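Local coordinates for protein N-acetylmuramoyl-L-alanine amidase XlyA (Bacillus subtilis, PDB 3RDR) that hydrolyses the amide link between N-acetylmuramoyl residues and L-amino acids in cell-wall glycopeptides, here as the zinc-bearing catalytic domain of an autolysin, at residues A[30-35]-A[78-83]; A[97-102]-A[142-147]. All coordinates share one frame; numbering follows the deposited sequence.

Contact 1: A[30-35]-A[78-83]; sequences TVHNTA and GWHAGD. With ZN (zinc ion), chain B.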
ATOM      1  N   THR A  30       5.858   3.016   0.482  1.00 22.37           N
ATOM      2  CA  THR A  30       5.002   3.888   1.275  1.00 20.50           C
ATOM      3  C   THR A  30       3.851   3.124   1.937  1.00 22.13           C
ATOM      4  O   THR A  30       3.068   2.453   1.267  1.00 22.63           O
ATOM      5  CB  THR A  30       4.441   5.018   0.393  1.00 19.27           C
ATOM      6  OG1 THR A  30       5.534   5.731  -0.208  1.00 19.78           O
ATOM      7  CG2 THR A  30       3.609   5.996   1.218  1.00 19.60           C
ATOM      8  N   VAL A  31       3.745   3.246   3.258  1.00 22.17           N
ATOM      9  CA  VAL A  31       2.711   2.543   4.024  1.00 21.64           C
ATOM     10  C   VAL A  31       1.507   3.401   4.394  1.00 19.68           C
ATOM     11  O   VAL A  31       1.658   4.540   4.833  1.00 19.64           O
ATOM     12  CB  VAL A  31       3.311   1.962   5.325  1.00 22.45           C
ATOM     13  CG1 VAL A  31       2.248   1.179   6.096  1.00 21.76           C
ATOM     14  CG2 VAL A  31       4.497   1.075   4.986  1.00 20.51           C
ATOM     15  N   HIS A  32       0.314   2.831   4.221  1.00 19.03           N
ATOM     16  CA  HIS A  32      -0.947   3.505   4.527  1.00 19.41           C
ATOM     17  C   HIS A  32      -1.820   2.611   5.416  1.00 20.01           C
ATOM     18  O   HIS A  32      -1.538   1.428   5.600  1.00 20.37           O
ATOM     19  CB  HIS A  32      -1.769   3.758   3.251  1.00 19.35           C
ATOM     20  CG  HIS A  32      -1.044   4.492   2.164  1.00 20.53           C
ATOM     21  ND1 HIS A  32      -1.251   5.829   1.903  1.00 18.00           N
ATOM     22  CD2 HIS A  32      -0.176   4.057   1.219  1.00 19.58           C
ATOM     23  CE1 HIS A  32      -0.549   6.186   0.843  1.00 16.66           C
ATOM     24  NE2 HIS A  32       0.112   5.129   0.408  1.00 18.33           N
ATOM     25  N   ASN A  33      -2.891   3.198   5.938  1.00 19.69           N
ATOM     26  CA  ASN A  33      -3.895   2.494   6.738  1.00 20.01           C
ATOM     27  C   ASN A  33      -5.185   2.997   6.093  1.00 17.65           C
ATOM     28  O   ASN A  33      -5.347   4.199   5.914  1.00 19.24           O
ATOM     29  CB  ASN A  33      -3.845   2.908   8.217  1.00 19.85           C
ATOM     30  CG  ASN A  33      -2.795   2.137   9.016  1.00 22.45           C
ATOM     31  OD1 ASN A  33      -2.557   2.431  10.188  1.00 22.33           O
ATOM     32  ND2 ASN A  33      -2.170   1.144   8.390  1.00 22.26           N
ATOM     33  N   THR A  34      -6.089   2.090   5.737  1.00 17.62           N
ATOM     34  CA  THR A  34      -7.334   2.471   5.067  1.00 17.49           C
ATOM     35  C   THR A  34      -8.278   3.393   5.843  1.00 20.02           C
ATOM     36  O   THR A  34      -9.070   4.118   5.232  1.00 18.08           O
ATOM     37  CB  THR A  34      -8.151   1.231   4.665  1.00 14.72           C
ATOM     38  OG1 THR A  34      -8.569   0.539   5.847  1.00 17.43           O
ATOM     39  CG2 THR A  34      -7.316   0.288   3.799  1.00 13.75           C
ATOM     40  N   ALA A  35      -8.197   3.367   7.173  1.00 18.58           N
ATOM     41  CA  ALA A  35      -9.082   4.175   8.019  1.00 20.28           C
ATOM     42  C   ALA A  35     -10.538   3.776   7.745  1.00 20.05           C
ATOM     43  O   ALA A  35     -11.463   4.590   7.842  1.00 20.87           O
ATOM     44  CB  ALA A  35      -8.876   5.676   7.747  1.00 19.20           C
ATOM     45  N   GLY A  78       1.320   4.794  -8.887  1.00 21.32           N
ATOM     46  CA  GLY A  78      -0.060   4.903  -8.457  1.00 19.55           C
ATOM     47  C   GLY A  78      -0.220   6.321  -7.946  1.00 19.47           C
ATOM     48  O   GLY A  78       0.769   7.029  -7.810  1.00 18.26           O
ATOM     49  N   TRP A  79      -1.450   6.750  -7.690  1.00 21.17           N
ATOM     50  CA  TRP A  79      -1.701   8.089  -7.154  1.00 22.78           C
ATOM     51  C   TRP A  79      -2.112   7.871  -5.700  1.00 22.53           C
ATOM     52  O   TRP A  79      -3.269   7.556  -5.434  1.00 22.81           O
ATOM     53  CB  TRP A  79      -2.853   8.762  -7.905  1.00 22.59           C
ATOM     54  CG  TRP A  79      -2.564   9.119  -9.338  1.00 23.97           C
ATOM     55  CD1 TRP A  79      -3.409   8.964 -10.399  1.00 23.63           C
ATOM     56  CD2 TRP A  79      -1.386   9.757  -9.854  1.00 22.67           C
ATOM     57  NE1 TRP A  79      -2.836   9.467 -11.540  1.00 24.04           N
ATOM     58  CE2 TRP A  79      -1.595   9.959 -11.238  1.00 23.71           C
ATOM     59  CE3 TRP A  79      -0.176  10.177  -9.284  1.00 22.64           C
ATOM     60  CZ2 TRP A  79      -0.641  10.562 -12.062  1.00 23.78           C
ATOM     61  CZ3 TRP A  79       0.774  10.778 -10.100  1.00 24.25           C
ATOM     62  CH2 TRP A  79       0.535  10.964 -11.479  1.00 26.34           C
ATOM     63  N   HIS A  80      -1.185   8.042  -4.759  1.00 22.21           N
ATOM     64  CA  HIS A  80      -1.520   7.792  -3.358  1.00 23.77           C
ATOM     65  C   HIS A  80      -0.751   8.594  -2.315  1.00 24.51           C
ATOM     66  O   HIS A  80      -1.235   8.765  -1.197  1.00 24.55           O
ATOM     67  CB  HIS A  80      -1.323   6.305  -3.065  1.00 22.83           C
ATOM     68  CG  HIS A  80       0.076   5.831  -3.311  1.00 22.18           C
ATOM     69  ND1 HIS A  80       1.052   5.853  -2.337  1.00 22.56           N
ATOM     70  CD2 HIS A  80       0.685   5.401  -4.442  1.00 21.66           C
ATOM     71  CE1 HIS A  80       2.201   5.461  -2.859  1.00 21.73           C
ATOM     72  NE2 HIS A  80       2.005   5.182  -4.135  1.00 20.92           N
ATOM     73  N   ALA A  81       0.436   9.079  -2.675  1.00 24.72           N
ATOM     74  CA  ALA A  81       1.285   9.818  -1.743  1.00 26.12           C
ATOM     75  C   ALA A  81       0.945  11.298  -1.574  1.00 27.92           C
ATOM     76  O   ALA A  81       1.365  11.924  -0.602  1.00 28.01           O
ATOM     77  CB  ALA A  81       2.749   9.663  -2.153  1.00 25.32           C
ATOM     78  N   GLY A  82       0.201  11.857  -2.526  1.00 29.24           N
ATOM     79  CA  GLY A  82      -0.184  13.255  -2.441  1.00 29.10           C
ATOM     80  C   GLY A  82       0.927  14.267  -2.656  1.00 30.46           C
ATOM     81  O   GLY A  82       0.824  15.405  -2.198  1.00 30.30           O
ATOM     82  N   ASP A  83       1.989  13.874  -3.355  1.00 28.91           N
ATOM     83  CA  ASP A  83       3.086  14.800  -3.602  1.00 27.79           C
ATOM     84  C   ASP A  83       3.298  15.062  -5.096  1.00 28.44           C
ATOM     85  O   ASP A  83       4.424  15.257  -5.550  1.00 28.22           O
ATOM     86  CB  ASP A  83       4.374  14.278  -2.952  1.00 27.26           C
ATOM     87  CG  ASP A  83       4.877  12.985  -3.574  1.00 27.36           C
ATOM     88  OD1 ASP A  83       4.069  12.232  -4.165  1.00 26.08           O
ATOM     89  OD2 ASP A  83       6.092  12.717  -3.454  1.00 26.11           O
TER
HETATM   90 ZN    ZN B 190      -2.275   7.310   3.213  1.00 33.73          ZN
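His-32 and His-80 join the strand 28-33 to the loop that leads into helix 87-90. NE2 of His-32 donates a hydrogen bond to ND1 of His-80 at 3.0 Å. The bond is bent, with an N-H...N angle of 145°. The acceptor lies in the ring plane of His-32. Seen from His-80, the donor is tilted out of the ring plane. The two imidazoles are steeply inclined to each other, 76° between planes, and do not stack.

The other nitrogen of the His-32 ring, ND1, binds the zinc ion at 2.2 Å. The ring is thus held at both nitrogens, which limits its rotation. With CG anti to the carbonyl carbon (chi1 -54°), the ring reaches from the strand toward His-80, and ND1 and NE2 meet different partners. The CE1 atom of His-32 also comes within 3.4 Å of the backbone O of His-80.

His-80 takes the more crowded first torsion, with CG between the backbone N and carbonyl carbon. Asn-89 OD1 accepts from the backbone N of both His-80 and Ala-81, which fixes the backbone that carries the ring. At the edge of the His-80 ring, CE1 packs against CB of Thr-30 at 4.0 Å. The Thr-30 hydroxyl is engaged with Ser-92 and Trp-136. Within the strand, Asn-33 ND2 donates to the backbone O of His-32 at 2.9 Å, approaching from above the carbonyl plane.

His-80 is a second-shell residue, and its bond to NE2 of His-32 is consistent with a part in holding that zinc ligand in place. His-133 and Cys-141 complete the protein ligands of this two-histidine, one-cysteine zinc site, characteristic of amidase-2 enzymes with the T7 lysozyme fold.

Contact 2: A[97-102]-A[142-147]; sequences ICENAD and PRKLLD
Glu-99 reaches across to Arg-143 and Lys-144 and links two loops of the T7 lysozyme-type amidase domain. One loop follows strand 92-97; the other follows zinc ligand Cys-141. Glu-99 has the most surface buried here. Its chain is extended beyond CG and brings the carboxylate to the side of the guanidinium group that bears NE and NH2.

The salt bridge is side-on. NH2 of Arg-143 gives the shorter bond, 2.8 Å to OE1 of Glu-99, and it is fairly straight at 163°. NE of Arg-143 is shared between the two oxygens, at 3.3 Å from OE1 and 3.2 Å from OE2 of Glu-99. OE1 lies in the guanidinium plane, but the carboxylate is turned 50° from that plane. OE2 also accepts from the backbone N of Ala-35, so a third segment is tied in.

The aliphatic part of Lys-144 crosses the Glu-99 side chain at a slant, with CD 3.4 Å from OE1 of Glu-99. A bend at chi3, 65°, turns the chain before the ammonium group, which also makes a cation-pi contact with Phe-105. Deeper in, Ile-97 CD1 packs on Leu-145 CD2 at 3.9 Å beside helix 105-122. NZ of Lys-144 and OE1 of Glu-99 do not touch directly; one water bridges them, donating to OE1 and accepting from NZ, 2.9 Å from each.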
ATOM      1  N   ILE A  97      -3.023  -1.072   4.527  1.00 17.12           N
ATOM      2  CA  ILE A  97      -3.291  -2.097   5.530  1.00 17.53           C
ATOM      3  C   ILE A  97      -4.722  -1.881   6.009  1.00 17.21           C
ATOM      4  O   ILE A  97      -5.076  -0.792   6.453  1.00 17.24           O
ATOM      5  CB  ILE A  97      -2.317  -1.994   6.725  1.00 18.88           C
ATOM      6  CG1 ILE A  97      -0.878  -2.187   6.236  1.00 17.64           C
ATOM      7  CG2 ILE A  97      -2.642  -3.074   7.763  1.00 15.28           C
ATOM      8  CD1 ILE A  97       0.167  -2.091   7.339  1.00 20.42           C
ATOM      9  N   CYS A  98      -5.543  -2.923   5.905  1.00 18.15           N
ATOM     10  CA  CYS A  98      -6.950  -2.845   6.292  1.00 18.36           C
ATOM     11  C   CYS A  98      -7.213  -2.780   7.799  1.00 19.11           C
ATOM     12  O   CYS A  98      -6.395  -3.218   8.610  1.00 17.78           O
ATOM     13  CB  CYS A  98      -7.714  -4.031   5.694  1.00 17.25           C
ATOM     14  SG  CYS A  98      -7.738  -4.083   3.869  1.00 19.29           S
ATOM     15  N   GLU A  99      -8.374  -2.230   8.146  1.00 18.60           N
ATOM     16  CA  GLU A  99      -8.808  -2.084   9.530  1.00 20.37           C
ATOM     17  C   GLU A  99     -10.214  -2.664   9.709  1.00 21.17           C
ATOM     18  O   GLU A  99     -10.889  -2.354  10.693  1.00 19.59           O
ATOM     19  CB  GLU A  99      -8.841  -0.602   9.921  1.00 20.88           C
ATOM     20  CG  GLU A  99      -7.499   0.128   9.856  1.00 22.85           C
ATOM     21  CD  GLU A  99      -7.618   1.589  10.264  1.00 23.83           C
ATOM     22  OE1 GLU A  99      -8.271   1.862  11.291  1.00 24.77           O
ATOM     23  OE2 GLU A  99      -7.060   2.463   9.567  1.00 23.06           O
ATOM     24  N   ASN A 100     -10.664  -3.488   8.764  1.00 19.50           N
ATOM     25  CA  ASN A 100     -12.011  -4.054   8.849  1.00 20.86           C
ATOM     26  C   ASN A 100     -12.302  -4.775  10.170  1.00 22.10           C
ATOM     27  O   ASN A 100     -11.470  -5.518  10.686  1.00 22.24           O
ATOM     28  CB  ASN A 100     -12.284  -4.979   7.651  1.00 20.02           C
ATOM     29  CG  ASN A 100     -11.226  -6.055   7.472  1.00 21.22           C
ATOM     30  OD1 ASN A 100     -10.031  -5.767   7.356  1.00 20.09           O
ATOM     31  ND2 ASN A 100     -11.664  -7.309   7.434  1.00 20.40           N
ATOM     32  N   ALA A 101     -13.494  -4.535  10.709  1.00 23.55           N
ATOM     33  CA  ALA A 101     -13.918  -5.131  11.974  1.00 24.79           C
ATOM     34  C   ALA A 101     -13.797  -6.649  12.011  1.00 26.94           C
ATOM     35  O   ALA A 101     -13.434  -7.212  13.041  1.00 27.00           O
ATOM     36  CB  ALA A 101     -15.353  -4.725  12.276  1.00 25.54           C
ATOM     37  N   ASP A 102     -14.100  -7.313  10.897  1.00 27.51           N
ATOM     38  CA  ASP A 102     -14.017  -8.770  10.854  1.00 29.14           C
ATOM     39  C   ASP A 102     -12.601  -9.302  10.634  1.00 31.18           C
ATOM     40  O   ASP A 102     -12.410 -10.493  10.377  1.00 32.16           O
ATOM     41  CB  ASP A 102     -14.961  -9.343   9.781  1.00 27.44           C
ATOM     42  CG  ASP A 102     -14.783  -8.693   8.416  1.00 29.10           C
ATOM     43  OD1 ASP A 102     -14.955  -9.405   7.402  1.00 29.56           O
ATOM     44  OD2 ASP A 102     -14.495  -7.480   8.344  1.00 26.23           O
ATOM     45  N   PRO A 142       0.148   6.365   8.037  1.00 22.28           N
ATOM     46  CA  PRO A 142      -0.812   5.386   8.566  1.00 23.35           C
ATOM     47  C   PRO A 142      -1.221   5.703  10.009  1.00 25.45           C
ATOM     48  O   PRO A 142      -0.444   5.517  10.944  1.00 23.96           O
ATOM     49  CB  PRO A 142      -0.049   4.072   8.440  1.00 20.56           C
ATOM     50  CG  PRO A 142       1.353   4.489   8.746  1.00 22.12           C
ATOM     51  CD  PRO A 142       1.505   5.793   7.990  1.00 21.18           C
ATOM     52  N   ARG A 143      -2.457   6.163  10.174  1.00 26.92           N
ATOM     53  CA  ARG A 143      -2.977   6.568  11.472  1.00 29.63           C
ATOM     54  C   ARG A 143      -2.779   5.618  12.652  1.00 29.71           C
ATOM     55  O   ARG A 143      -2.619   6.077  13.780  1.00 32.25           O
ATOM     56  CB  ARG A 143      -4.464   6.932  11.343  1.00 30.90           C
ATOM     57  CG  ARG A 143      -5.400   5.764  11.062  1.00 31.87           C
ATOM     58  CD  ARG A 143      -6.847   6.229  11.080  1.00 32.36           C
ATOM     59  NE  ARG A 143      -7.789   5.120  11.209  1.00 32.02           N
ATOM     60  CZ  ARG A 143      -9.103   5.264  11.349  1.00 30.24           C
ATOM     61  NH1 ARG A 143      -9.644   6.474  11.377  1.00 28.51           N
ATOM     62  NH2 ARG A 143      -9.878   4.196  11.473  1.00 28.37           N
ATOM     63  N   LYS A 144      -2.773   4.311  12.407  1.00 30.19           N
ATOM     64  CA  LYS A 144      -2.603   3.346  13.496  1.00 31.37           C
ATOM     65  C   LYS A 144      -1.168   2.884  13.726  1.00 31.95           C
ATOM     66  O   LYS A 144      -0.900   2.108  14.649  1.00 30.37           O
ATOM     67  CB  LYS A 144      -3.474   2.109  13.257  1.00 31.81           C
ATOM     68  CG  LYS A 144      -4.962   2.389  13.188  1.00 34.63           C
ATOM     69  CD  LYS A 144      -5.767   1.124  13.410  1.00 36.94           C
ATOM     70  CE  LYS A 144      -5.550   0.583  14.819  1.00 38.17           C
ATOM     71  NZ  LYS A 144      -6.432  -0.572  15.112  1.00 40.13           N
ATOM     72  N   LEU A 145      -0.247   3.354  12.894  1.00 31.82           N
ATOM     73  CA  LEU A 145       1.151   2.958  13.015  1.00 32.38           C
ATOM     74  C   LEU A 145       2.109   4.122  13.268  1.00 31.79           C
ATOM     75  O   LEU A 145       3.267   3.904  13.618  1.00 32.12           O
ATOM     76  CB  LEU A 145       1.586   2.210  11.749  1.00 32.28           C
ATOM     77  CG  LEU A 145       1.396   0.692  11.645  1.00 35.24           C
ATOM     78  CD1 LEU A 145       0.163   0.245  12.399  1.00 37.17           C
ATOM     79  CD2 LEU A 145       1.309   0.301  10.174  1.00 33.13           C
ATOM     80  N   LEU A 146       1.633   5.351  13.099  1.00 32.76           N
ATOM     81  CA  LEU A 146       2.481   6.522  13.288  1.00 34.04           C
ATOM     82  C   LEU A 146       3.120   6.649  14.670  1.00 36.81           C
ATOM     83  O   LEU A 146       4.340   6.785  14.772  1.00 38.05           O
ATOM     84  CB  LEU A 146       1.702   7.798  12.933  1.00 32.26           C
ATOM     85  CG  LEU A 146       1.557   8.047  11.422  1.00 30.84           C
ATOM     86  CD1 LEU A 146       0.604   9.200  11.153  1.00 30.00           C
ATOM     87  CD2 LEU A 146       2.927   8.337  10.827  1.00 29.45           C
ATOM     88  N   ASP A 147       2.316   6.599  15.731  1.00 38.46           N
ATOM     89  CA  ASP A 147       2.856   6.715  17.089  1.00 39.04           C
ATOM     90  C   ASP A 147       3.842   5.606  17.441  1.00 37.76           C
ATOM     91  O   ASP A 147       4.608   5.732  18.394  1.00 39.07           O
ATOM     92  CB  ASP A 147       1.732   6.718  18.129  1.00 41.30           C
ATOM     93  CG  ASP A 147       0.968   8.022  18.160  1.00 43.69           C
ATOM     94  OD1 ASP A 147       1.614   9.089  18.120  1.00 46.77           O
ATOM     95  OD2 ASP A 147      -0.279   7.979  18.236  1.00 46.20           O
TER
HETATM   96  O   HOH W   1      -8.782   0.117  13.490  1.00 29.19           O

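How the contacts relate
Contact 1 is the more central of the two, and all its touching residues are buried. Contact 2 lies farther out: Arg-143 and Lys-144 are exposed, but Glu-99, Ile-97 and Leu-145 are buried. The chemistry follows this placing. Contact 1 relies on one imidazole-to-imidazole hydrogen bond beside a metal, while contact 2 combines a salt bridge and a bridging water with a small apolar patch. Their centres are 13 Å apart, and the two touch through the end of strand 28-33 and the turn after it. Asn-33 OD1 probably accepts from Lys-144 N at 2.9 Å. Ala-35, just past the strand, probably gives its N-H to OE2 of Glu-99. Pro-142 packs on Val-31 and Asn-33 of the same strand.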